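Local coordinates for protein carbohydrate deacetylase Agd3 (Neosartorya fumigata, PDB 6NWZ) that probably removes N-acetyl groups from the exopolysaccharide galactosaminogalactan and is required for Aspergillus fumigatus biofilm formation, at residues T494-N499 against Q571-T576; Y172-S177 against A213-F218; A363-D368 against Q411-Q416; Y612-A617 against I639-P644. One frame throughout, in Å; residues are numbered along the deposited sequence.

Contact 1. Residues T494-N499 against Q571-T576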
loop_
_atom_site.group_PDB
_atom_site.type_symbol
_atom_site.label_atom_id
_atom_site.label_comp_id
_atom_site.label_asym_id
_atom_site.label_seq_id
_atom_site.Cartn_x
_atom_site.Cartn_y
_atom_site.Cartn_z
ATOM N N THR A 494 -12.595 -1.179 4.762
ATOM C CA THR A 494 -13.182 -2.100 3.801
ATOM C C THR A 494 -14.687 -2.161 4.016
ATOM O O THR A 494 -15.215 -1.684 5.026
ATOM C CB THR A 494 -12.574 -3.503 3.928
ATOM O OG1 THR A 494 -12.900 -4.046 5.214
ATOM C CG2 THR A 494 -11.064 -3.440 3.788
ATOM N N ARG A 495 -15.378 -2.761 3.048
ATOM C CA ARG A 495 -16.808 -3.023 3.159
ATOM C C ARG A 495 -17.120 -4.213 4.057
ATOM O O ARG A 495 -18.295 -4.578 4.195
ATOM C CB ARG A 495 -17.409 -3.235 1.767
ATOM C CG ARG A 495 -17.407 -1.972 0.920
ATOM C CD ARG A 495 -17.547 -2.273 -0.560
ATOM N NE ARG A 495 -17.394 -1.066 -1.368
ATOM C CZ ARG A 495 -16.225 -0.590 -1.788
ATOM N NH1 ARG A 495 -15.098 -1.221 -1.481
ATOM N NH2 ARG A 495 -16.181 0.515 -2.518
ATOM N N ILE A 496 -16.103 -4.834 4.654
ATOM C CA ILE A 496 -16.302 -5.783 5.741
ATOM C C ILE A 496 -16.449 -4.958 7.013
ATOM O O ILE A 496 -15.453 -4.579 7.639
ATOM C CB ILE A 496 -15.139 -6.786 5.843
ATOM C CG1 ILE A 496 -14.853 -7.415 4.477
ATOM C CG2 ILE A 496 -15.451 -7.861 6.865
ATOM C CD1 ILE A 496 -16.030 -8.158 3.880
ATOM N N TYR A 497 -17.689 -4.662 7.391
ATOM C CA TYR A 497 -17.953 -3.626 8.378
ATOM C C TYR A 497 -17.730 -4.131 9.803
ATOM O O TYR A 497 -17.777 -5.332 10.089
ATOM C CB TYR A 497 -19.375 -3.093 8.216
ATOM C CG TYR A 497 -19.613 -2.427 6.878
ATOM C CD1 TYR A 497 -19.006 -1.214 6.569
ATOM C CD2 TYR A 497 -20.431 -3.013 5.919
ATOM C CE1 TYR A 497 -19.213 -0.597 5.347
ATOM C CE2 TYR A 497 -20.645 -2.402 4.692
ATOM C CZ TYR A 497 -20.032 -1.193 4.412
ATOM O OH TYR A 497 -20.231 -0.571 3.199
ATOM N N TYR A 498 -17.503 -3.175 10.708
ATOM C CA TYR A 498 -17.047 -3.494 12.057
ATOM C C TYR A 498 -18.094 -4.251 12.862
ATOM O O TYR A 498 -17.745 -4.974 13.802
ATOM C CB TYR A 498 -16.674 -2.211 12.796
ATOM C CG TYR A 498 -17.849 -1.519 13.458
ATOM C CD1 TYR A 498 -18.746 -0.758 12.714
ATOM C CD2 TYR A 498 -18.066 -1.631 14.828
ATOM C CE1 TYR A 498 -19.824 -0.123 13.320
ATOM C CE2 TYR A 498 -19.139 -1.001 15.440
ATOM C CZ TYR A 498 -20.013 -0.249 14.682
ATOM O OH TYR A 498 -21.079 0.377 15.288
ATOM N N ASN A 499 -19.371 -4.076 12.540
ATOM C CA ASN A 499 -20.465 -4.638 13.320
ATOM C C ASN A 499 -21.177 -5.747 12.555
ATOM O O ASN A 499 -22.394 -5.920 12.664
ATOM C CB ASN A 499 -21.448 -3.545 13.732
ATOM C CG ASN A 499 -21.990 -2.763 12.545
ATOM O OD1 ASN A 499 -21.394 -2.752 11.470
ATOM N ND2 ASN A 499 -23.126 -2.099 12.741
ATOM N N GLN A 571 -11.845 -13.932 6.290
ATOM C CA GLN A 571 -11.092 -14.862 5.454
ATOM C C GLN A 571 -11.486 -14.736 3.986
ATOM O O GLN A 571 -10.622 -14.771 3.100
ATOM C CB GLN A 571 -11.300 -16.291 5.949
ATOM C CG GLN A 571 -10.727 -16.539 7.332
ATOM C CD GLN A 571 -11.230 -17.830 7.940
ATOM O OE1 GLN A 571 -12.329 -17.879 8.496
ATOM N NE2 GLN A 571 -10.434 -18.886 7.834
ATOM N N ALA A 572 -12.783 -14.581 3.705
ATOM C CA ALA A 572 -13.224 -14.432 2.321
ATOM C C ALA A 572 -12.604 -13.209 1.663
ATOM O O ALA A 572 -12.330 -13.222 0.455
ATOM C CB ALA A 572 -14.749 -14.346 2.255
ATOM N N TRP A 573 -12.382 -12.144 2.431
ATOM C CA TRP A 573 -11.734 -10.962 1.877
ATOM C C TRP A 573 -10.267 -11.243 1.580
ATOM O O TRP A 573 -9.776 -10.944 0.485
ATOM C CB TRP A 573 -11.888 -9.782 2.842
ATOM C CG TRP A 573 -11.313 -8.483 2.331
ATOM C CD1 TRP A 573 -11.979 -7.504 1.649
ATOM C CD2 TRP A 573 -9.960 -8.024 2.468
ATOM N NE1 TRP A 573 -11.127 -6.469 1.351
ATOM C CE2 TRP A 573 -9.881 -6.763 1.842
ATOM C CE3 TRP A 573 -8.808 -8.558 3.055
ATOM C CZ2 TRP A 573 -8.698 -6.027 1.789
ATOM C CZ3 TRP A 573 -7.633 -7.823 3.003
ATOM C CH2 TRP A 573 -7.587 -6.572 2.372
ATOM N N VAL A 574 -9.557 -11.839 2.540
ATOM C CA VAL A 574 -8.142 -12.142 2.343
ATOM C C VAL A 574 -7.963 -13.136 1.200
ATOM O O VAL A 574 -7.071 -12.980 0.359
ATOM C CB VAL A 574 -7.520 -12.653 3.658
ATOM C CG1 VAL A 574 -6.056 -13.039 3.456
ATOM C CG2 VAL A 574 -7.651 -11.594 4.744
ATOM N N GLU A 575 -8.810 -14.165 1.141
ATOM C CA GLU A 575 -8.742 -15.111 0.030
ATOM C C GLU A 575 -8.907 -14.398 -1.307
ATOM O O GLU A 575 -8.169 -14.665 -2.262
ATOM C CB GLU A 575 -9.803 -16.202 0.194
ATOM C CG GLU A 575 -9.506 -17.195 1.307
ATOM C CD GLU A 575 -8.418 -18.188 0.938
ATOM O OE1 GLU A 575 -8.035 -18.237 -0.249
ATOM O OE2 GLU A 575 -7.951 -18.923 1.833
ATOM N N THR A 576 -9.869 -13.479 -1.393
ATOM C CA THR A 576 -10.084 -12.748 -2.637
ATOM C C THR A 576 -8.866 -11.910 -2.997
ATOM O O THR A 576 -8.422 -11.900 -4.151
ATOM C CB THR A 576 -11.327 -11.869 -2.510
ATOM O OG1 THR A 576 -12.483 -12.702 -2.361
ATOM C CG2 THR A 576 -11.486 -10.962 -3.730
#

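Contact 2. Residues Y172-S177 against A213-F218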
loop_
_atom_site.group_PDB
_atom_site.type_symbol
_atom_site.label_atom_id
_atom_site.label_comp_id
_atom_site.label_asym_id
_atom_site.label_seq_id
_atom_site.Cartn_x
_atom_site.Cartn_y
_atom_site.Cartn_z
ATOM N N TYR A 172 -6.738 2.481 -28.022
ATOM C CA TYR A 172 -6.828 2.402 -29.480
ATOM C C TYR A 172 -6.218 1.084 -29.938
ATOM O O TYR A 172 -4.984 0.936 -29.953
ATOM C CB TYR A 172 -6.122 3.575 -30.154
ATOM C CG TYR A 172 -6.459 4.935 -29.590
ATOM C CD1 TYR A 172 -5.736 5.460 -28.526
ATOM C CD2 TYR A 172 -7.488 5.703 -30.128
ATOM C CE1 TYR A 172 -6.029 6.703 -28.004
ATOM C CE2 TYR A 172 -7.789 6.953 -29.610
ATOM C CZ TYR A 172 -7.053 7.447 -28.546
ATOM O OH TYR A 172 -7.335 8.687 -28.016
ATOM N N PRO A 173 -7.040 0.106 -30.304
ATOM C CA PRO A 173 -6.503 -1.138 -30.867
ATOM C C PRO A 173 -5.625 -0.850 -32.075
ATOM O O PRO A 173 -5.995 -0.083 -32.967
ATOM C CB PRO A 173 -7.761 -1.920 -31.248
ATOM C CG PRO A 173 -8.804 -1.415 -30.299
ATOM C CD PRO A 173 -8.499 0.046 -30.111
ATOM N N ALA A 174 -4.445 -1.463 -32.096
ATOM C CA ALA A 174 -3.397 -1.096 -33.035
ATOM C C ALA A 174 -2.885 -2.319 -33.782
ATOM O O ALA A 174 -3.180 -3.466 -33.430
ATOM C CB ALA A 174 -2.235 -0.402 -32.317
ATOM N N THR A 175 -2.091 -2.047 -34.819
ATOM C CA THR A 175 -1.452 -3.077 -35.631
ATOM C C THR A 175 -0.008 -2.676 -35.899
ATOM O O THR A 175 0.241 -1.599 -36.450
ATOM C CB THR A 175 -2.197 -3.276 -36.951
ATOM O OG1 THR A 175 -3.545 -3.679 -36.679
ATOM C CG2 THR A 175 -1.506 -4.334 -37.800
ATOM N N ILE A 176 0.940 -3.538 -35.517
ATOM C CA ILE A 176 2.345 -3.274 -35.809
ATOM C C ILE A 176 2.557 -3.299 -37.315
ATOM O O ILE A 176 2.127 -4.233 -38.005
ATOM C CB ILE A 176 3.245 -4.295 -35.100
ATOM C CG1 ILE A 176 3.067 -4.192 -33.586
ATOM C CG2 ILE A 176 4.707 -4.087 -35.482
ATOM C CD1 ILE A 176 3.985 -5.104 -32.814
ATOM N N SER A 177 3.226 -2.268 -37.835
ATOM C CA SER A 177 3.368 -2.108 -39.276
ATOM C C SER A 177 4.698 -2.610 -39.827
ATOM O O SER A 177 4.760 -2.966 -41.007
ATOM C CB SER A 177 3.175 -0.636 -39.666
ATOM O OG SER A 177 3.951 0.213 -38.846
ATOM N N ALA A 213 5.778 2.163 -25.882
ATOM C CA ALA A 213 4.587 2.952 -26.175
ATOM C C ALA A 213 3.337 2.193 -25.756
ATOM O O ALA A 213 3.162 1.026 -26.123
ATOM C CB ALA A 213 4.507 3.304 -27.666
ATOM N N PHE A 214 2.465 2.866 -25.009
ATOM C CA PHE A 214 1.205 2.302 -24.542
ATOM C C PHE A 214 0.051 2.999 -25.254
ATOM O O PHE A 214 -0.126 4.215 -25.114
ATOM C CB PHE A 214 1.064 2.453 -23.026
ATOM C CG PHE A 214 1.857 1.447 -22.231
ATOM C CD1 PHE A 214 3.185 1.680 -21.922
ATOM C CD2 PHE A 214 1.264 0.278 -21.776
ATOM C CE1 PHE A 214 3.912 0.763 -21.185
ATOM C CE2 PHE A 214 1.986 -0.644 -21.040
ATOM C CZ PHE A 214 3.312 -0.402 -20.744
ATOM N N PHE A 215 -0.733 2.231 -26.009
ATOM C CA PHE A 215 -1.906 2.741 -26.718
ATOM C C PHE A 215 -3.149 2.765 -25.838
ATOM O O PHE A 215 -4.251 2.437 -26.291
ATOM C CB PHE A 215 -2.145 1.904 -27.971
ATOM C CG PHE A 215 -0.951 1.818 -28.880
ATOM C CD1 PHE A 215 -0.208 2.948 -29.182
ATOM C CD2 PHE A 215 -0.566 0.602 -29.425
ATOM C CE1 PHE A 215 0.896 2.869 -30.019
ATOM C CE2 PHE A 215 0.538 0.515 -30.261
ATOM C CZ PHE A 215 1.268 1.652 -30.557
ATOM N N ILE A 216 -2.998 3.145 -24.570
ATOM C CA ILE A 216 -4.107 3.202 -23.626
ATOM C C ILE A 216 -3.813 4.316 -22.632
ATOM O O ILE A 216 -2.652 4.616 -22.339
ATOM C CB ILE A 216 -4.319 1.839 -22.920
ATOM C CG1 ILE A 216 -5.500 1.900 -21.953
ATOM C CG2 ILE A 216 -3.051 1.389 -22.196
ATOM C CD1 ILE A 216 -5.834 0.569 -21.330
ATOM N N GLY A 217 -4.872 4.955 -22.138
ATOM C CA GLY A 217 -4.700 5.990 -21.137
ATOM C C GLY A 217 -4.349 5.417 -19.774
ATOM O O GLY A 217 -4.638 4.263 -19.461
ATOM N N PHE A 218 -3.709 6.248 -18.955
ATOM C CA PHE A 218 -3.344 5.893 -17.592
ATOM C C PHE A 218 -4.089 6.773 -16.593
ATOM O O PHE A 218 -4.347 7.951 -16.854
ATOM C CB PHE A 218 -1.834 6.021 -17.380
ATOM C CG PHE A 218 -1.067 4.793 -17.765
ATOM C CD1 PHE A 218 -0.968 4.403 -19.087
ATOM C CD2 PHE A 218 -0.434 4.033 -16.798
ATOM C CE1 PHE A 218 -0.254 3.269 -19.437
ATOM C CE2 PHE A 218 0.281 2.901 -17.141
ATOM C CZ PHE A 218 0.371 2.519 -18.461
#

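Contact 3. Residues A363-D368 against Q411-Q416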
loop_
_atom_site.group_PDB
_atom_site.type_symbol
_atom_site.label_atom_id
_atom_site.label_comp_id
_atom_site.label_asym_id
_atom_site.label_seq_id
_atom_site.Cartn_x
_atom_site.Cartn_y
_atom_site.Cartn_z
ATOM N N ALA A 363 -5.911 -15.408 38.234
ATOM C CA ALA A 363 -7.014 -16.364 38.270
ATOM C C ALA A 363 -8.306 -15.754 37.744
ATOM O O ALA A 363 -9.114 -16.453 37.124
ATOM C CB ALA A 363 -7.217 -16.884 39.691
ATOM N N CYS A 364 -8.520 -14.458 37.985
ATOM C CA CYS A 364 -9.664 -13.773 37.391
ATOM C C CYS A 364 -9.621 -13.851 35.870
ATOM O O CYS A 364 -10.596 -14.265 35.231
ATOM C CB CYS A 364 -9.698 -12.312 37.837
ATOM S SG CYS A 364 -10.687 -11.262 36.741
ATOM N N THR A 365 -8.496 -13.450 35.270
ATOM C CA THR A 365 -8.398 -13.425 33.814
ATOM C C THR A 365 -8.543 -14.818 33.214
ATOM O O THR A 365 -9.084 -14.962 32.112
ATOM C CB THR A 365 -7.067 -12.800 33.383
ATOM O OG1 THR A 365 -5.983 -13.647 33.783
ATOM C CG2 THR A 365 -6.890 -11.425 34.011
ATOM N N GLN A 366 -8.084 -15.852 33.923
ATOM C CA GLN A 366 -8.134 -17.216 33.412
ATOM C C GLN A 366 -9.553 -17.771 33.298
ATOM O O GLN A 366 -9.740 -18.790 32.625
ATOM C CB GLN A 366 -7.293 -18.139 34.299
ATOM C CG GLN A 366 -5.813 -17.799 34.338
ATOM C CD GLN A 366 -5.104 -18.097 33.033
ATOM O OE1 GLN A 366 -5.576 -18.896 32.225
ATOM N NE2 GLN A 366 -3.961 -17.455 32.820
ATOM N N LEU A 367 -10.551 -17.142 33.931
ATOM C CA LEU A 367 -11.925 -17.622 33.814
ATOM C C LEU A 367 -12.511 -17.426 32.419
ATOM O O LEU A 367 -13.592 -17.959 32.142
ATOM C CB LEU A 367 -12.821 -16.932 34.844
ATOM C CG LEU A 367 -12.492 -17.188 36.314
ATOM C CD1 LEU A 367 -13.519 -16.526 37.220
ATOM C CD2 LEU A 367 -12.413 -18.680 36.583
ATOM N N ASP A 368 -11.835 -16.679 31.547
ATOM C CA ASP A 368 -12.272 -16.453 30.173
ATOM C C ASP A 368 -11.637 -17.509 29.271
ATOM O O ASP A 368 -10.409 -17.556 29.135
ATOM C CB ASP A 368 -11.872 -15.046 29.725
ATOM C CG ASP A 368 -12.551 -14.604 28.434
ATOM O OD1 ASP A 368 -12.888 -15.457 27.584
ATOM O OD2 ASP A 368 -12.748 -13.381 28.276
ATOM N N GLN A 411 -1.792 -1.851 29.273
ATOM C CA GLN A 411 -0.392 -2.264 29.286
ATOM C C GLN A 411 -0.134 -3.268 30.403
ATOM O O GLN A 411 0.535 -4.287 30.193
ATOM C CB GLN A 411 0.521 -1.045 29.440
ATOM C CG GLN A 411 0.561 -0.127 28.229
ATOM C CD GLN A 411 1.251 1.197 28.515
ATOM O OE1 GLN A 411 1.799 1.834 27.613
ATOM N NE2 GLN A 411 1.219 1.623 29.773
ATOM N N ALA A 412 -0.655 -2.991 31.602
ATOM C CA ALA A 412 -0.469 -3.913 32.717
ATOM C C ALA A 412 -1.180 -5.233 32.459
ATOM O O ALA A 412 -0.661 -6.301 32.801
ATOM C CB ALA A 412 -0.967 -3.279 34.015
ATOM N N TRP A 413 -2.367 -5.173 31.851
ATOM C CA TRP A 413 -3.081 -6.394 31.499
ATOM C C TRP A 413 -2.306 -7.208 30.468
ATOM O O TRP A 413 -2.178 -8.431 30.605
ATOM C CB TRP A 413 -4.479 -6.047 30.984
ATOM C CG TRP A 413 -5.242 -7.229 30.474
ATOM C CD1 TRP A 413 -5.930 -8.147 31.216
ATOM C CD2 TRP A 413 -5.399 -7.620 29.106
ATOM N NE1 TRP A 413 -6.503 -9.088 30.392
ATOM C CE2 TRP A 413 -6.194 -8.786 29.092
ATOM C CE3 TRP A 413 -4.946 -7.099 27.891
ATOM C CZ2 TRP A 413 -6.542 -9.437 27.911
ATOM C CZ3 TRP A 413 -5.295 -7.746 26.719
ATOM C CH2 TRP A 413 -6.084 -8.904 26.738
ATOM N N LEU A 414 -1.778 -6.549 29.432
ATOM C CA LEU A 414 -0.964 -7.257 28.447
ATOM C C LEU A 414 0.275 -7.873 29.080
ATOM O O LEU A 414 0.760 -8.908 28.611
ATOM C CB LEU A 414 -0.558 -6.310 27.317
ATOM C CG LEU A 414 -1.633 -5.946 26.294
ATOM C CD1 LEU A 414 -1.174 -4.794 25.408
ATOM C CD2 LEU A 414 -1.977 -7.159 25.454
ATOM N N LYS A 415 0.802 -7.252 30.136
ATOM C CA LYS A 415 1.989 -7.780 30.798
ATOM C C LYS A 415 1.634 -8.943 31.718
ATOM O O LYS A 415 2.302 -9.983 31.697
ATOM C CB LYS A 415 2.694 -6.665 31.574
ATOM C CG LYS A 415 3.879 -7.129 32.417
ATOM C CD LYS A 415 4.606 -5.947 33.049
ATOM C CE LYS A 415 5.488 -6.385 34.210
ATOM N NZ LYS A 415 6.468 -7.426 33.805
ATOM N N GLN A 416 0.582 -8.785 32.528
ATOM C CA GLN A 416 0.176 -9.854 33.438
ATOM C C GLN A 416 -0.255 -11.092 32.668
ATOM O O GLN A 416 0.089 -12.221 33.039
ATOM C CB GLN A 416 -0.964 -9.380 34.345
ATOM C CG GLN A 416 -1.649 -10.512 35.110
ATOM C CD GLN A 416 -2.861 -10.060 35.911
ATOM O OE1 GLN A 416 -3.883 -9.668 35.348
ATOM N NE2 GLN A 416 -2.754 -10.129 37.233
#

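Contact 4. Residues Y612-A617 against I639-P644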
loop_
_atom_site.group_PDB
_atom_site.type_symbol
_atom_site.label_atom_id
_atom_site.label_comp_id
_atom_site.label_asym_id
_atom_site.label_seq_id
_atom_site.Cartn_x
_atom_site.Cartn_y
_atom_site.Cartn_z
ATOM N N TYR A 612 18.487 11.796 -1.963
ATOM C CA TYR A 612 19.382 10.761 -2.455
ATOM C C TYR A 612 19.247 10.613 -3.965
ATOM O O TYR A 612 18.198 10.896 -4.550
ATOM C CB TYR A 612 19.104 9.421 -1.769
ATOM C CG TYR A 612 17.734 8.842 -2.037
ATOM C CD1 TYR A 612 17.490 8.066 -3.164
ATOM C CD2 TYR A 612 16.687 9.059 -1.155
ATOM C CE1 TYR A 612 16.243 7.536 -3.409
ATOM C CE2 TYR A 612 15.435 8.530 -1.391
ATOM C CZ TYR A 612 15.219 7.770 -2.517
ATOM O OH TYR A 612 13.970 7.245 -2.752
ATOM N N GLY A 613 20.327 10.162 -4.592
ATOM C CA GLY A 613 20.325 9.949 -6.025
ATOM C C GLY A 613 21.287 8.846 -6.407
ATOM O O GLY A 613 22.190 8.482 -5.646
ATOM N N LEU A 614 21.075 8.312 -7.606
ATOM C CA LEU A 614 21.928 7.278 -8.164
ATOM C C LEU A 614 22.503 7.760 -9.487
ATOM O O LEU A 614 21.909 8.595 -10.176
ATOM C CB LEU A 614 21.155 5.967 -8.374
ATOM C CG LEU A 614 21.943 4.715 -8.769
ATOM C CD1 LEU A 614 22.874 4.277 -7.650
ATOM C CD2 LEU A 614 20.999 3.587 -9.147
ATOM N N SER A 615 23.677 7.240 -9.825
ATOM C CA SER A 615 24.271 7.446 -11.135
ATOM C C SER A 615 24.991 6.169 -11.529
ATOM O O SER A 615 25.472 5.425 -10.671
ATOM C CB SER A 615 25.242 8.631 -11.145
ATOM O OG SER A 615 26.298 8.424 -10.226
ATOM N N TYR A 616 25.050 5.906 -12.830
ATOM C CA TYR A 616 25.707 4.707 -13.326
ATOM C C TYR A 616 26.716 5.067 -14.405
ATOM O O TYR A 616 26.470 5.947 -15.236
ATOM C CB TYR A 616 24.689 3.685 -13.857
ATOM C CG TYR A 616 23.814 4.163 -14.994
ATOM C CD1 TYR A 616 24.202 3.985 -16.317
ATOM C CD2 TYR A 616 22.588 4.768 -14.747
ATOM C CE1 TYR A 616 23.401 4.411 -17.363
ATOM C CE2 TYR A 616 21.779 5.198 -15.788
ATOM C CZ TYR A 616 22.190 5.014 -17.093
ATOM O OH TYR A 616 21.394 5.439 -18.133
ATOM N N ALA A 617 27.857 4.383 -14.376
ATOM C CA ALA A 617 28.910 4.587 -15.358
ATOM C C ALA A 617 28.770 3.578 -16.489
ATOM O O ALA A 617 28.450 2.407 -16.260
ATOM C CB ALA A 617 30.288 4.457 -14.711
ATOM N N ILE A 639 19.905 4.281 2.126
ATOM C CA ILE A 639 19.298 4.516 0.819
ATOM C C ILE A 639 19.130 3.167 0.128
ATOM O O ILE A 639 20.130 2.455 -0.059
ATOM C CB ILE A 639 20.152 5.463 -0.039
ATOM C CG1 ILE A 639 20.497 6.737 0.735
ATOM C CG2 ILE A 639 19.426 5.810 -1.322
ATOM C CD1 ILE A 639 19.293 7.471 1.262
ATOM N N PRO A 640 17.919 2.782 -0.267
ATOM C CA PRO A 640 17.743 1.508 -0.973
ATOM C C PRO A 640 18.220 1.594 -2.414
ATOM O O PRO A 640 18.043 2.610 -3.091
ATOM C CB PRO A 640 16.229 1.279 -0.906
ATOM C CG PRO A 640 15.660 2.658 -0.854
ATOM C CD PRO A 640 16.641 3.487 -0.065
ATOM N N VAL A 641 18.840 0.511 -2.880
ATOM C CA VAL A 641 19.302 0.389 -4.259
ATOM C C VAL A 641 18.905 -0.987 -4.770
ATOM O O VAL A 641 19.246 -2.002 -4.154
ATOM C CB VAL A 641 20.824 0.597 -4.385
ATOM C CG1 VAL A 641 21.251 0.574 -5.850
ATOM C CG2 VAL A 641 21.234 1.904 -3.742
ATOM N N THR A 642 18.186 -1.018 -5.886
ATOM C CA THR A 642 17.681 -2.255 -6.467
ATOM C C THR A 642 18.583 -2.689 -7.617
ATOM O O THR A 642 18.846 -1.907 -8.537
ATOM C CB THR A 642 16.241 -2.065 -6.951
ATOM O OG1 THR A 642 15.405 -1.763 -5.827
ATOM C CG2 THR A 642 15.727 -3.318 -7.649
ATOM N N PHE A 643 19.057 -3.936 -7.556
ATOM C CA PHE A 643 19.994 -4.486 -8.525
ATOM C C PHE A 643 19.342 -5.591 -9.339
ATOM O O PHE A 643 18.782 -6.530 -8.757
ATOM C CB PHE A 643 21.238 -5.040 -7.819
ATOM C CG PHE A 643 22.175 -3.984 -7.316
ATOM C CD1 PHE A 643 22.013 -3.438 -6.054
ATOM C CD2 PHE A 643 23.225 -3.545 -8.105
ATOM C CE1 PHE A 643 22.880 -2.469 -5.589
ATOM C CE2 PHE A 643 24.093 -2.575 -7.647
ATOM C CZ PHE A 643 23.920 -2.035 -6.388
ATOM N N PRO A 644 19.399 -5.523 -10.677
ATOM C CA PRO A 644 18.929 -6.646 -11.500
ATOM C C PRO A 644 20.024 -7.680 -11.715
ATOM O O PRO A 644 19.763 -8.821 -12.109
ATOM C CB PRO A 644 18.535 -5.965 -12.813
ATOM C CG PRO A 644 19.511 -4.820 -12.918
ATOM C CD PRO A 644 19.826 -4.376 -11.501
#

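Contact 1. Residues T494-N499 against Q571-T576
Trp573 reaches out from helix 569-584 to meet Thr494 and Ile496, two residues of the loop that follows strand 487-492. Its CB already lies within 4.1 Å of Ile496 CG1, and beyond CG, the ring atom CD1 comes to 4.0 Å from the same methylene. With CG anti to the backbone N (chi1 -177°), the ring is carried away from its helix and onto the loop. Further along, NE1 lies 3.9 Å from Thr494 CG2, and the same methyl is 4.0 Å from the fusion carbon Trp573 CE2 and from Trp573 CZ2 of the six-membered ring. Both loop side chains approach the indole obliquely. Strand 487-492 is paired in parallel with strand 542-546 in the mixed, largely parallel sheet of the deacetylase domain, and the contact joins the loop after one strand to helix 569-584, later in the chain; Tyr543 and Phe545 of strand 542-546 also meet the Trp573 ring, Phe545 edge-to-face. The indole N-H is used by Glu527 OE1, while Glu527 OE2 forms a salt bridge to Arg495 NH1, so a single carboxylate of helix 520-536 links the two segments. The same helix carries the zinc ligands Asp530 and His534; a bound zinc ion lies about 6 Å from the Thr494 side chain. Thr494 OG1, on the branch other than the methyl, accepts a weak bond from Ile496 N, 3.3 Å long with an N-H...O angle of 141°.

Contact 2. Residues Y172-S177 against A213-F218
Tyr172 N donates to Phe215 O over 3.0 Å, with an N-H...O angle of 155° and the donor tilted 18° from the carbonyl plane. This one backbone bond links two segments of the CBM87 carbohydrate-binding module: residues 213-218, where strand 209-214 gives way to loop, and residues 172-177, which contain the short strand 174-176. That strand pairs antiparallel with 129-131, and Ala174 is further bonded through its backbone to Thr199, so the segment is held from more than one direction. Tyr172 turns its ring toward its own backbone N (chi1 -48°), which brings CD1 to 4.0 Å from the same Phe215 O that receives the bond. Trp170 and Tyr122 meet the tyrosine ring edge-to-face, placing it in an aromatic cluster at the partly exposed margin of the contact. The more deeply buried half belongs to Phe215, whose side chain leaves the backbone toward the facing segment. Its CB passes 3.6 Å from Tyr172 O, and its ring continues past that carbonyl to Ala174. There the Ala174 methyl meets the phenyl ring obliquely, Ala174 CB lying 3.5 Å from Phe215 CD2 and 3.6 Å from Phe215 CE2.

Contact 3. Residues A363-D368 against Q411-Q416
Helix 362-366 and the later turns of helix 400-417 stand well apart around Thr365 and Trp413, whose CA atoms are 9.1 Å from each other, so side chains alone bridge the gap. Thr365 does so with its methyl. CG2 lies 3.7 Å from Gln416 OE1, which it meets obliquely, and 4.3 Å from Trp413 NE1, where it sits at the edge of the indole near the ring plane. The hydroxyl on the other branch is turned back to its own helix (chi1 66°), bonding to Val362 O and leaving the methyl to face helix 400-417. Gln416 extends across with CG anti to its backbone N (chi1 167°). Both ends of its amide are gripped by the segment preceding helix 362-366, OE1 by the Tyr358 hydroxyl and NE2 by Trp360 O, which should fix the rotation of the group. Around this part of the deacetylase domain, Trp413 NE1 donates to Asn309 OD1 of helix 306-313, the Cys364-Cys323 disulfide ties helix 362-366 to the segment after helix 317-321, Asp368 caps the N-terminus of helix 369-375, and Leu371 of that helix packs on both Thr365 and Trp413.

Contact 4. Residues Y612-A617 against I639-P644
Tyr612 and Leu614 meet Ile639 and Val641 where two beta layers pack against each other. One layer holds strand 613-618, hydrogen-bonded between strands 22-31 and 622-629; the other is a three-stranded antiparallel sheet with 639-643 at one margin. The two strands in contact run in broadly the same direction, yet they are not sheet partners: Leu614 and Val641 have CA atoms 8.3 Å apart, and the meeting is one of apolar side chains.

Aromatic-to-aliphatic packing makes up the larger part. Ile639 offers two branches to Tyr612. Its CG2 is 3.5 Å from Tyr612 CD1, while CD1 of the isoleucine comes to 3.9 Å from Tyr612 CD2, so the two methyls address the two flanks of the ring root. They also bracket the link to the backbone, since Tyr612 CB is 3.6 Å from Ile639 CD1 and 3.7 Å from Ile639 CG2. Tyr612 CG sits between its backbone N and carbonyl carbon (chi1 64°), which turns the ring across the isoleucine at an oblique angle.

The polar links run to other parts of the chain. The Tyr612 hydroxyl is hydrogen-bonded to Gly48 O, and Thr642 OG1 to Gly244 O. A disulfide between Cys610 and Cys635 joins the segments just before the two strands.

Purely aliphatic packing follows further along. Leu614 also rests on Val626, and Val641 on Val628 and Val667, so both belong to the interior between the layers. Their own meeting is the looser one, Leu614 CD1 lying 4.4 Å from Val641 CG1.

Overall arrangement
All four contacts are largely buried, but their depth in the molecule differs: contact 1 lies about 17 Å from the centre of the chain and contact 3, the most peripheral, about 35 Å. Both belong to the deacetylase domain and use a helix-borne tryptophan against a threonine methyl, with the indole N-H satisfied elsewhere; contact 1 joins a loop to a helix near zinc, contact 3 two helices. Contacts 2 and 4 instead involve strands linked through successive pairings from 209-214 to 613-618. Contact 2 alone has a direct hydrogen bond between its segments, whereas contact 4 is wholly apolar. The centres of contacts 2 and 3 are about 63 Å apart.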